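Local coordinates for protein GDP-mannose-dependent alpha-(1-6)-phosphatidylinositol monomannoside mannosyltransferase (Corynebacterium glutamicum, PDB 3OKP) that is a mannosyltransferase of the GT-B clan, with two Rossmann-like domains and guanosine-5'-diphosphate-alpha-D-mannose bound in one of them, at residues L8-D13 / D88-G93; M68-T73 / A95-L100; I217-Q222 / S329-L334; D274-P279 / V304-G309. All coordinates share one frame; numbering follows the deposited sequence.

Contact 1: residues L8-D13 / D88-G93; sequences LVVTND and DNVWFG
Leu8 to Val10 pair with Val90 to Phe92 as neighbouring parallel strands in the seven-stranded sheet of the N-terminal Rossmann-like domain. The segment axes are 4.7 Å apart at their closest and turn 25° against each other. Leu8 is held at both ends: its N donates to Asn89 O (2.8 Å), and its O accepts from Trp91 N. Val10 repeats the pattern two residues on, giving its N to Trp91 O and taking Gly93 N on its O (3.2 Å). The Val9 and Trp91 side chains lie alongside each other, and Val9 CG2, beside the backbone N, meets Trp91 CE3 at 3.8 Å. Helix 20-29 packs on this face through Phe28, and Trp91 NE1 bonds to Ser116. On the opposite face, Val10 CB and CG1 both lie 3.8 Å from Phe92 CD1. Phe92 CG is turned beside its own backbone N (chi1 -62°), which leaves the ring next to Val10. Val10 CG2 also touches Val90 CG1 (4.0 Å), and helix 72-84 covers Leu8, Val10 and Val90. The N and O of Leu8 and Val10 are thus satisfied by residues 89-93, while Val9 bonds to strand 37-42; the side chains add apolar packing on both faces.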
loop_
_atom_site.group_PDB
_atom_site.type_symbol
_atom_site.label_atom_id
_atom_site.label_comp_id
_atom_site.label_asym_id
_atom_site.label_seq_id
_atom_site.Cartn_x
_atom_site.Cartn_y
_atom_site.Cartn_z
ATOM N N LEU A 8 12.201 -19.323 3.286
ATOM C CA LEU A 8 12.940 -18.773 2.156
ATOM C C LEU A 8 12.010 -17.877 1.346
ATOM O O LEU A 8 10.972 -18.328 0.855
ATOM C CB LEU A 8 13.521 -19.886 1.274
ATOM C CG LEU A 8 14.287 -19.477 0.007
ATOM C CD1 LEU A 8 15.588 -18.751 0.346
ATOM C CD2 LEU A 8 14.561 -20.690 -0.866
ATOM N N VAL A 9 12.385 -16.606 1.228
ATOM C CA VAL A 9 11.639 -15.642 0.422
ATOM C C VAL A 9 12.249 -15.589 -0.978
ATOM O O VAL A 9 13.425 -15.248 -1.138
ATOM C CB VAL A 9 11.636 -14.227 1.066
ATOM C CG1 VAL A 9 10.799 -13.254 0.240
ATOM C CG2 VAL A 9 11.125 -14.284 2.505
ATOM N N VAL A 10 11.446 -15.942 -1.979
ATOM C CA VAL A 10 11.891 -16.003 -3.372
ATOM C C VAL A 10 11.268 -14.837 -4.130
ATOM O O VAL A 10 10.044 -14.741 -4.228
ATOM C CB VAL A 10 11.498 -17.352 -4.036
ATOM C CG1 VAL A 10 11.910 -17.383 -5.511
ATOM C CG2 VAL A 10 12.116 -18.523 -3.281
ATOM N N THR A 11 12.109 -13.954 -4.664
ATOM C CA THR A 11 11.612 -12.685 -5.197
ATOM C C THR A 11 12.522 -12.009 -6.224
ATOM O O THR A 11 13.749 -12.020 -6.099
ATOM C CB THR A 11 11.273 -11.687 -4.039
ATOM O OG1 THR A 11 10.715 -10.483 -4.574
ATOM C CG2 THR A 11 12.509 -11.359 -3.189
ATOM N N ASN A 12 11.891 -11.423 -7.239
ATOM C CA ASN A 12 12.557 -10.516 -8.163
ATOM C C ASN A 12 12.473 -9.071 -7.656
ATOM O O ASN A 12 13.095 -8.171 -8.219
ATOM C CB ASN A 12 11.925 -10.627 -9.555
ATOM C CG ASN A 12 12.699 -9.862 -10.617
ATOM O OD1 ASN A 12 13.909 -10.027 -10.759
ATOM N ND2 ASN A 12 11.999 -9.021 -11.368
ATOM N N ASP A 13 11.703 -8.865 -6.591
ATOM C CA ASP A 13 11.412 -7.528 -6.078
ATOM C C ASP A 13 11.989 -7.338 -4.676
ATOM O O ASP A 13 11.329 -7.631 -3.682
ATOM C CB ASP A 13 9.897 -7.289 -6.038
ATOM C CG ASP A 13 9.214 -7.598 -7.358
ATOM O OD1 ASP A 13 9.570 -6.979 -8.386
ATOM O OD2 ASP A 13 8.305 -8.457 -7.360
ATOM N N ASP A 88 11.565 -24.694 5.731
ATOM C CA ASP A 88 10.221 -25.214 5.962
ATOM C C ASP A 88 9.195 -24.536 5.058
ATOM O O ASP A 88 8.362 -25.208 4.448
ATOM C CB ASP A 88 9.824 -25.013 7.431
ATOM C CG ASP A 88 10.777 -25.701 8.391
ATOM O OD1 ASP A 88 10.806 -26.950 8.408
ATOM O OD2 ASP A 88 11.492 -24.992 9.130
ATOM N N ASN A 89 9.255 -23.206 4.989
ATOM C CA ASN A 89 8.329 -22.413 4.177
ATOM C C ASN A 89 9.028 -21.776 2.991
ATOM O O ASN A 89 10.124 -21.239 3.128
ATOM C CB ASN A 89 7.687 -21.284 4.997
ATOM C CG ASN A 89 7.102 -21.757 6.310
ATOM O OD1 ASN A 89 6.294 -22.684 6.354
ATOM N ND2 ASN A 89 7.493 -21.095 7.393
ATOM N N VAL A 90 8.378 -21.820 1.833
ATOM C CA VAL A 90 8.830 -21.064 0.671
ATOM C C VAL A 90 7.782 -20.001 0.352
ATOM O O VAL A 90 6.623 -20.319 0.061
ATOM C CB VAL A 90 9.101 -21.977 -0.553
ATOM C CG1 VAL A 90 9.438 -21.150 -1.796
ATOM C CG2 VAL A 90 10.231 -22.941 -0.248
ATOM N N TRP A 91 8.199 -18.743 0.434
ATOM C CA TRP A 91 7.306 -17.613 0.237
ATOM C C TRP A 91 7.693 -16.839 -1.021
ATOM O O TRP A 91 8.736 -16.184 -1.063
ATOM C CB TRP A 91 7.322 -16.707 1.479
ATOM C CG TRP A 91 6.440 -15.483 1.415
ATOM C CD1 TRP A 91 5.352 -15.283 0.607
ATOM C CD2 TRP A 91 6.551 -14.308 2.230
ATOM N NE1 TRP A 91 4.798 -14.049 0.854
ATOM C CE2 TRP A 91 5.510 -13.431 1.847
ATOM C CE3 TRP A 91 7.436 -13.906 3.243
ATOM C CZ2 TRP A 91 5.328 -12.175 2.439
ATOM C CZ3 TRP A 91 7.254 -12.654 3.833
ATOM C CH2 TRP A 91 6.207 -11.805 3.427
ATOM N N PHE A 92 6.854 -16.943 -2.048
ATOM C CA PHE A 92 7.012 -16.137 -3.251
ATOM C C PHE A 92 6.395 -14.767 -2.990
ATOM O O PHE A 92 5.170 -14.637 -2.873
ATOM C CB PHE A 92 6.371 -16.819 -4.466
ATOM C CG PHE A 92 6.990 -18.149 -4.812
ATOM C CD1 PHE A 92 8.153 -18.213 -5.575
ATOM C CD2 PHE A 92 6.414 -19.335 -4.369
ATOM C CE1 PHE A 92 8.735 -19.441 -5.890
ATOM C CE2 PHE A 92 6.987 -20.565 -4.680
ATOM C CZ PHE A 92 8.151 -20.618 -5.442
ATOM N N GLY A 93 7.260 -13.758 -2.880
ATOM C CA GLY A 93 6.852 -12.393 -2.544
ATOM C C GLY A 93 5.829 -11.811 -3.498
ATOM O O GLY A 93 5.005 -10.979 -3.109
#

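Contact 2: residues M68-T73 / A95-L100; sequences MLPTPT and AAPLAL
Leu98 reaches across to Met68 and Pro70, and its branched end carries most of this contact. From CB the side chain runs to CG, which lies 3.9 Å from Met68 O. CD1 continues anti to CA (chi2 -180°) and meets the sulfur, Met68 SD, also at 3.9 Å. The second branch, CD2, goes to the backbone instead. It presses on Met68 O at 3.4 Å and on Leu69 C at 3.7 Å, and it touches the ring at Pro70 CD (3.9 Å). Leu98 crosses both the Met68 and the Pro70 side chains at about a right angle. In the N-terminal Rossmann-like domain these are two connections at one end of the sheet. Residues 68-71 lead into helix 72-84, with Thr71 at its N-cap position. Residues 95-100 follow strand 89-92 and enter a 3-10 turn at Leu98, just after Pro97, whose preceding peptide bond is cis. The prolines meet at the more open side: Pro70 CG lies 3.8 Å from Pro97 O, and Pro70 CD is 4.2 Å from Pro97 CG. Met68 also packs on Phe40 and Ser42 of strand 37-42. Leu100 also rests against Lys136 and Ile137 of helix 128-140.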
loop_
_atom_site.group_PDB
_atom_site.type_symbol
_atom_site.label_atom_id
_atom_site.label_comp_id
_atom_site.label_asym_id
_atom_site.label_seq_id
_atom_site.Cartn_x
_atom_site.Cartn_y
_atom_site.Cartn_z
ATOM N N MET A 68 14.873 -12.321 -12.020
ATOM C CA MET A 68 14.655 -13.706 -11.627
ATOM C C MET A 68 13.388 -14.227 -12.291
ATOM O O MET A 68 12.293 -13.697 -12.076
ATOM C CB MET A 68 14.569 -13.868 -10.110
ATOM C CG MET A 68 14.535 -15.330 -9.682
ATOM S SD MET A 68 14.240 -15.605 -7.931
ATOM C CE MET A 68 15.798 -15.052 -7.235
ATOM N N LEU A 69 13.557 -15.267 -13.102
ATOM C CA LEU A 69 12.472 -15.839 -13.887
ATOM C C LEU A 69 12.277 -17.313 -13.537
ATOM O O LEU A 69 13.224 -17.966 -13.087
ATOM C CB LEU A 69 12.772 -15.670 -15.383
ATOM C CG LEU A 69 12.813 -14.223 -15.896
ATOM C CD1 LEU A 69 13.622 -14.108 -17.181
ATOM C CD2 LEU A 69 11.405 -13.658 -16.071
ATOM N N PRO A 70 11.048 -17.840 -13.714
ATOM C CA PRO A 70 10.857 -19.272 -13.484
ATOM C C PRO A 70 11.493 -20.107 -14.603
ATOM O O PRO A 70 10.908 -20.281 -15.674
ATOM C CB PRO A 70 9.329 -19.430 -13.449
ATOM C CG PRO A 70 8.800 -18.287 -14.220
ATOM C CD PRO A 70 9.795 -17.165 -14.105
ATOM N N THR A 71 12.708 -20.584 -14.343
ATOM C CA THR A 71 13.485 -21.375 -15.297
ATOM C C THR A 71 14.104 -22.558 -14.549
ATOM O O THR A 71 14.236 -22.498 -13.325
ATOM C CB THR A 71 14.625 -20.540 -15.941
ATOM O OG1 THR A 71 15.622 -20.245 -14.954
ATOM C CG2 THR A 71 14.099 -19.229 -16.534
ATOM N N PRO A 72 14.485 -23.634 -15.271
ATOM C CA PRO A 72 15.133 -24.782 -14.619
ATOM C C PRO A 72 16.335 -24.417 -13.740
ATOM O O PRO A 72 16.475 -24.967 -12.647
ATOM C CB PRO A 72 15.571 -25.653 -15.800
ATOM C CG PRO A 72 14.596 -25.334 -16.870
ATOM C CD PRO A 72 14.308 -23.867 -16.718
ATOM N N THR A 73 17.185 -23.501 -14.204
ATOM C CA THR A 73 18.373 -23.099 -13.438
ATOM C C THR A 73 18.011 -22.364 -12.146
ATOM O O THR A 73 18.602 -22.626 -11.097
ATOM C CB THR A 73 19.358 -22.244 -14.270
ATOM O OG1 THR A 73 18.654 -21.162 -14.889
ATOM C CG2 THR A 73 20.039 -23.094 -15.347
ATOM N N ALA A 95 3.265 -13.516 -6.577
ATOM C CA ALA A 95 2.793 -14.800 -7.097
ATOM C C ALA A 95 3.129 -15.023 -8.571
ATOM O O ALA A 95 3.765 -16.018 -8.921
ATOM C CB ALA A 95 1.291 -14.952 -6.853
ATOM N N ALA A 96 2.710 -14.097 -9.429
ATOM C CA ALA A 96 2.903 -14.243 -10.871
ATOM C C ALA A 96 4.143 -13.487 -11.355
ATOM O O ALA A 96 4.261 -12.287 -11.107
ATOM C CB ALA A 96 1.662 -13.773 -11.620
ATOM N N PRO A 97 5.062 -14.176 -12.064
ATOM C CA PRO A 97 5.047 -15.589 -12.443
ATOM C C PRO A 97 5.910 -16.554 -11.603
ATOM O O PRO A 97 5.883 -17.758 -11.868
ATOM C CB PRO A 97 5.610 -15.541 -13.864
ATOM C CG PRO A 97 6.627 -14.405 -13.812
ATOM C CD PRO A 97 6.230 -13.491 -12.652
ATOM N N LEU A 98 6.661 -16.053 -10.620
ATOM C CA LEU A 98 7.654 -16.891 -9.917
ATOM C C LEU A 98 7.097 -18.092 -9.144
ATOM O O LEU A 98 7.782 -19.111 -9.015
ATOM C CB LEU A 98 8.568 -16.058 -9.006
ATOM C CG LEU A 98 9.739 -15.293 -9.636
ATOM C CD1 LEU A 98 10.499 -14.546 -8.550
ATOM C CD2 LEU A 98 10.681 -16.207 -10.424
ATOM N N ALA A 99 5.867 -17.976 -8.643
ATOM C CA ALA A 99 5.220 -19.074 -7.917
ATOM C C ALA A 99 4.890 -20.283 -8.801
ATOM O O ALA A 99 4.375 -21.289 -8.317
ATOM C CB ALA A 99 3.979 -18.583 -7.174
ATOM N N LEU A 100 5.198 -20.183 -10.095
ATOM C CA LEU A 100 5.153 -21.343 -10.988
ATOM C C LEU A 100 6.263 -22.352 -10.657
ATOM O O LEU A 100 6.279 -23.460 -11.189
ATOM C CB LEU A 100 5.220 -20.915 -12.460
ATOM C CG LEU A 100 4.007 -20.175 -13.042
ATOM C CD1 LEU A 100 4.358 -19.520 -14.380
ATOM C CD2 LEU A 100 2.796 -21.090 -13.192
#

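Contact 3: residues I217-Q222 / S329-L334; sequences IKAMPQ and SDVDKL
Val331 points its side chain at the turn Lys218-Ala219, and one methyl does the touching. CG1 stands anti to the backbone N (chi1 -172°) and comes to 3.4 Å from Lys218 O. The same methyl is 3.9 Å from Ala219 CA and 4.4 Å from Ala219 CB. Ala219 in turn directs its CB toward 329-334, where it meets Leu334. Leu334 CG and CD2 are both 3.9 Å from Ala219 CB, so the small methyl fits against the branch point and one arm of the leucine. Val331 and Leu334 lie one turn apart on the same helix, and Ala219 is in touch with both. These are helices 213-226 and 331-342 of the C-terminal Rossmann-like domain. They lie on the same face of its parallel sheet, where Met220 packs on Leu232 and Leu334 on Ile307. The first helix is kinked at Pro221, which has no N-H to give. Beyond the kink, Gln222 extends its exposed side chain toward the end of Asp332. The amide and carboxylate planes there are turned 89° against each other. Ser335, the next residue of the second helix, also touches both Ala219 and Gln222. Asp330 caps the start of that helix by accepting Lys333 N on OD1 (3.3 Å). This donor comes from above the carboxylate plane, 64° out of it.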
loop_
_atom_site.group_PDB
_atom_site.type_symbol
_atom_site.label_atom_id
_atom_site.label_comp_id
_atom_site.label_asym_id
_atom_site.label_seq_id
_atom_site.Cartn_x
_atom_site.Cartn_y
_atom_site.Cartn_z
ATOM N N ILE A 217 -10.490 19.276 -7.056
ATOM C CA ILE A 217 -10.388 20.609 -7.651
ATOM C C ILE A 217 -11.761 21.127 -8.100
ATOM O O ILE A 217 -12.089 22.300 -7.893
ATOM C CB ILE A 217 -9.359 20.635 -8.818
ATOM C CG1 ILE A 217 -7.928 20.559 -8.262
ATOM C CG2 ILE A 217 -9.535 21.876 -9.685
ATOM C CD1 ILE A 217 -6.874 20.140 -9.286
ATOM N N LYS A 218 -12.562 20.244 -8.691
ATOM C CA LYS A 218 -13.900 20.602 -9.165
ATOM C C LYS A 218 -14.876 20.883 -8.020
ATOM O O LYS A 218 -15.854 21.611 -8.195
ATOM C CB LYS A 218 -14.451 19.523 -10.104
ATOM C CG LYS A 218 -13.768 19.499 -11.471
ATOM C CD LYS A 218 -14.299 18.387 -12.359
ATOM C CE LYS A 218 -13.479 18.264 -13.636
ATOM N NZ LYS A 218 -14.098 17.301 -14.598
ATOM N N ALA A 219 -14.598 20.309 -6.852
ATOM C CA ALA A 219 -15.408 20.543 -5.657
ATOM C C ALA A 219 -15.020 21.829 -4.916
ATOM O O ALA A 219 -15.799 22.338 -4.102
ATOM C CB ALA A 219 -15.332 19.340 -4.718
ATOM N N MET A 220 -13.830 22.359 -5.208
ATOM C CA MET A 220 -13.313 23.526 -4.478
ATOM C C MET A 220 -14.152 24.825 -4.529
ATOM O O MET A 220 -14.301 25.475 -3.497
ATOM C CB MET A 220 -11.834 23.801 -4.790
ATOM C CG MET A 220 -10.854 22.853 -4.084
ATOM S SD MET A 220 -11.016 22.747 -2.279
ATOM C CE MET A 220 -10.290 24.304 -1.771
ATOM N N PRO A 221 -14.688 25.214 -5.714
ATOM C CA PRO A 221 -15.459 26.468 -5.750
ATOM C C PRO A 221 -16.521 26.591 -4.648
ATOM O O PRO A 221 -16.629 27.648 -4.023
ATOM C CB PRO A 221 -16.105 26.446 -7.139
ATOM C CG PRO A 221 -15.126 25.681 -7.971
ATOM C CD PRO A 221 -14.615 24.593 -7.052
ATOM N N GLN A 222 -17.283 25.526 -4.401
ATOM C CA GLN A 222 -18.281 25.549 -3.323
ATOM C C GLN A 222 -17.637 25.608 -1.940
ATOM O O GLN A 222 -18.117 26.330 -1.063
ATOM C CB GLN A 222 -19.242 24.363 -3.421
ATOM C CG GLN A 222 -20.347 24.554 -4.450
ATOM C CD GLN A 222 -21.253 23.344 -4.552
ATOM O OE1 GLN A 222 -21.136 22.546 -5.484
ATOM N NE2 GLN A 222 -22.148 23.189 -3.585
ATOM N N SER A 329 -16.848 11.994 -8.505
ATOM C CA SER A 329 -17.567 12.752 -9.534
ATOM C C SER A 329 -18.830 13.458 -9.026
ATOM O O SER A 329 -19.359 14.348 -9.699
ATOM C CB SER A 329 -17.921 11.840 -10.710
ATOM O OG SER A 329 -18.781 10.795 -10.300
ATOM N N ASP A 330 -19.315 13.056 -7.852
ATOM C CA ASP A 330 -20.445 13.735 -7.226
ATOM C C ASP A 330 -19.941 15.016 -6.564
ATOM O O ASP A 330 -19.609 15.027 -5.376
ATOM C CB ASP A 330 -21.148 12.819 -6.214
ATOM C CG ASP A 330 -22.526 13.331 -5.802
ATOM O OD1 ASP A 330 -22.803 14.545 -5.917
ATOM O OD2 ASP A 330 -23.338 12.504 -5.342
ATOM N N VAL A 331 -19.890 16.087 -7.356
ATOM C CA VAL A 331 -19.321 17.373 -6.940
ATOM C C VAL A 331 -20.035 17.949 -5.722
ATOM O O VAL A 331 -19.384 18.358 -4.754
ATOM C CB VAL A 331 -19.342 18.422 -8.091
ATOM C CG1 VAL A 331 -18.571 19.675 -7.692
ATOM C CG2 VAL A 331 -18.765 17.839 -9.375
ATOM N N ASP A 332 -21.367 17.974 -5.776
ATOM C CA ASP A 332 -22.181 18.526 -4.695
ATOM C C ASP A 332 -21.972 17.809 -3.365
ATOM O O ASP A 332 -21.836 18.460 -2.330
ATOM C CB ASP A 332 -23.669 18.533 -5.071
ATOM C CG ASP A 332 -24.044 19.704 -5.962
ATOM O OD1 ASP A 332 -23.176 20.561 -6.243
ATOM O OD2 ASP A 332 -25.215 19.773 -6.383
ATOM N N LYS A 333 -21.937 16.477 -3.396
ATOM C CA LYS A 333 -21.763 15.691 -2.171
ATOM C C LYS A 333 -20.349 15.829 -1.596
ATOM O O LYS A 333 -20.182 15.978 -0.382
ATOM C CB LYS A 333 -22.129 14.219 -2.401
ATOM C CG LYS A 333 -22.084 13.334 -1.149
ATOM C CD LYS A 333 -23.151 13.704 -0.121
ATOM C CE LYS A 333 -23.057 12.805 1.107
ATOM N NZ LYS A 333 -24.106 13.105 2.119
ATOM N N LEU A 334 -19.345 15.788 -2.471
ATOM C CA LEU A 334 -17.950 15.938 -2.057
ATOM C C LEU A 334 -17.700 17.297 -1.400
ATOM O O LEU A 334 -17.085 17.369 -0.335
ATOM C CB LEU A 334 -16.994 15.717 -3.241
ATOM C CG LEU A 334 -15.476 15.807 -3.017
ATOM C CD1 LEU A 334 -14.987 14.886 -1.897
ATOM C CD2 LEU A 334 -14.738 15.503 -4.313
#

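Contact 4: residues D274-P279 / V304-G309; sequences DIFAMP and VPVIAG
Phe276 O takes the shortest bond of this contact, from Ile307 N at 2.8 Å. The N-H points almost straight at the oxygen, with an angle of 169° at the hydrogen. Val306 CA adds a weaker CA-H contact to Phe276 O at 3.4 Å. On either side of this bond Phe276 N donates to Pro305 O (2.9 Å) and Met278 N to Ile307 O (3.0 Å). Strands 275-278 and 306-308 therefore run side by side and parallel, with only 9° between them. Ala277 and Ile307 share one face, where their CB atoms are 4.1 Å apart. On that face Ile307 CD1 also meets Ile275 CG2, and helix 331-342 covers both isoleucines. The other face carries Phe276 and Val306, whose ring atom CD1 and methyl CG2 are 4.4 Å apart. Val304 CG1 fits against the backbone instead, 3.5 Å from Phe276 N. Asp274, at the start, forms a salt bridge with Arg189. At the far end Met278 O accepts a bond from Tyr296, and the Met278 side chain lies about 5 Å from the bound guanosine-5'-diphosphate-alpha-D-mannose. The two strands and helix 294-301 between them form a beta-alpha-beta unit of the C-terminal Rossmann-like domain, as expected of a GT-B glycosyltransferase.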
loop_
_atom_site.group_PDB
_atom_site.type_symbol
_atom_site.label_atom_id
_atom_site.label_comp_id
_atom_site.label_asym_id
_atom_site.label_seq_id
_atom_site.Cartn_x
_atom_site.Cartn_y
_atom_site.Cartn_z
ATOM N N ASP A 274 -6.535 19.411 8.358
ATOM C CA ASP A 274 -7.832 19.198 8.992
ATOM C C ASP A 274 -8.528 17.957 8.426
ATOM O O ASP A 274 -9.184 17.215 9.158
ATOM C CB ASP A 274 -8.714 20.438 8.822
ATOM C CG ASP A 274 -8.156 21.655 9.546
ATOM O OD1 ASP A 274 -8.087 21.627 10.794
ATOM O OD2 ASP A 274 -7.786 22.640 8.868
ATOM N N ILE A 275 -8.380 17.744 7.120
ATOM C CA ILE A 275 -8.988 16.605 6.429
ATOM C C ILE A 275 -7.992 16.029 5.425
ATOM O O ILE A 275 -7.282 16.779 4.754
ATOM C CB ILE A 275 -10.285 17.018 5.660
ATOM C CG1 ILE A 275 -11.299 17.697 6.591
ATOM C CG2 ILE A 275 -10.925 15.809 4.959
ATOM C CD1 ILE A 275 -12.437 18.400 5.855
ATOM N N PHE A 276 -7.935 14.699 5.341
ATOM C CA PHE A 276 -7.282 14.026 4.222
ATOM C C PHE A 276 -8.357 13.535 3.261
ATOM O O PHE A 276 -9.297 12.849 3.666
ATOM C CB PHE A 276 -6.404 12.851 4.676
ATOM C CG PHE A 276 -5.773 12.090 3.529
ATOM C CD1 PHE A 276 -6.437 11.014 2.933
ATOM C CD2 PHE A 276 -4.526 12.462 3.033
ATOM C CE1 PHE A 276 -5.866 10.324 1.861
ATOM C CE2 PHE A 276 -3.943 11.775 1.970
ATOM C CZ PHE A 276 -4.617 10.706 1.380
ATOM N N ALA A 277 -8.211 13.888 1.988
ATOM C CA ALA A 277 -9.176 13.490 0.971
ATOM C C ALA A 277 -8.475 12.944 -0.267
ATOM O O ALA A 277 -7.523 13.544 -0.774
ATOM C CB ALA A 277 -10.082 14.664 0.605
ATOM N N MET A 278 -8.945 11.790 -0.731
ATOM C CA MET A 278 -8.490 11.204 -1.988
ATOM C C MET A 278 -9.639 10.354 -2.524
ATOM O O MET A 278 -9.744 9.172 -2.193
ATOM C CB MET A 278 -7.208 10.378 -1.792
ATOM C CG MET A 278 -6.444 10.084 -3.083
ATOM S SD MET A 278 -6.957 8.566 -3.922
ATOM C CE MET A 278 -6.010 7.340 -3.024
ATOM N N PRO A 279 -10.523 10.968 -3.335
ATOM C CA PRO A 279 -11.723 10.292 -3.820
ATOM C C PRO A 279 -11.435 9.411 -5.038
ATOM O O PRO A 279 -11.873 9.715 -6.152
ATOM C CB PRO A 279 -12.662 11.453 -4.164
ATOM C CG PRO A 279 -11.752 12.583 -4.533
ATOM C CD PRO A 279 -10.426 12.354 -3.839
ATOM N N VAL A 304 -5.953 12.050 11.394
ATOM C CA VAL A 304 -6.629 12.975 10.485
ATOM C C VAL A 304 -7.851 12.290 9.860
ATOM O O VAL A 304 -7.729 11.175 9.349
ATOM C CB VAL A 304 -5.662 13.472 9.370
ATOM C CG1 VAL A 304 -6.349 14.465 8.430
ATOM C CG2 VAL A 304 -4.407 14.096 9.979
ATOM N N PRO A 305 -9.035 12.948 9.914
ATOM C CA PRO A 305 -10.260 12.431 9.288
ATOM C C PRO A 305 -10.058 12.144 7.799
ATOM O O PRO A 305 -9.384 12.908 7.110
ATOM C CB PRO A 305 -11.259 13.581 9.460
ATOM C CG PRO A 305 -10.769 14.340 10.632
ATOM C CD PRO A 305 -9.272 14.232 10.601
ATOM N N VAL A 306 -10.639 11.051 7.313
ATOM C CA VAL A 306 -10.417 10.622 5.934
ATOM C C VAL A 306 -11.680 10.691 5.078
ATOM O O VAL A 306 -12.753 10.279 5.506
ATOM C CB VAL A 306 -9.814 9.189 5.875
ATOM C CG1 VAL A 306 -9.830 8.631 4.452
ATOM C CG2 VAL A 306 -8.397 9.190 6.423
ATOM N N ILE A 307 -11.540 11.238 3.875
ATOM C CA ILE A 307 -12.530 11.035 2.827
ATOM C C ILE A 307 -11.883 10.140 1.769
ATOM O O ILE A 307 -10.856 10.491 1.179
ATOM C CB ILE A 307 -13.063 12.362 2.228
ATOM C CG1 ILE A 307 -13.832 13.154 3.295
ATOM C CG2 ILE A 307 -13.958 12.086 1.011
ATOM C CD1 ILE A 307 -14.257 14.543 2.873
ATOM N N ALA A 308 -12.470 8.963 1.578
ATOM C CA ALA A 308 -11.966 7.976 0.628
ATOM C C ALA A 308 -12.926 7.831 -0.547
ATOM O O ALA A 308 -14.089 8.243 -0.469
ATOM C CB ALA A 308 -11.755 6.634 1.324
ATOM N N GLY A 309 -12.429 7.255 -1.639
ATOM C CA GLY A 309 -13.243 7.008 -2.826
ATOM C C GLY A 309 -13.867 5.626 -2.838
ATOM O O GLY A 309 -13.644 4.817 -1.931
#

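Contacts 1 and 2 belong to the N-terminal domain, contacts 3 and 4 to the C-terminal one. Contacts 1 and 2 have centres about 11 Å apart and alternate along the chain. Strand 89-92 of contact 1 runs on into residues 95-100 of contact 2. They touch directly: Asn12 OD1 accepts a hydrogen bond from Met68 N, and Phe92 packs on Leu98 and Ala99. Contacts 3 and 4 have centres about 14 Å apart. Both segments of contact 4 fall between those of contact 3, and helix 331-342 of contact 3 packs on the strands of contact 4. Between the halves, the centres of contacts 1 and 4 are about 35 Å apart. Contact 4 also comes near the bound ligand, through Met278.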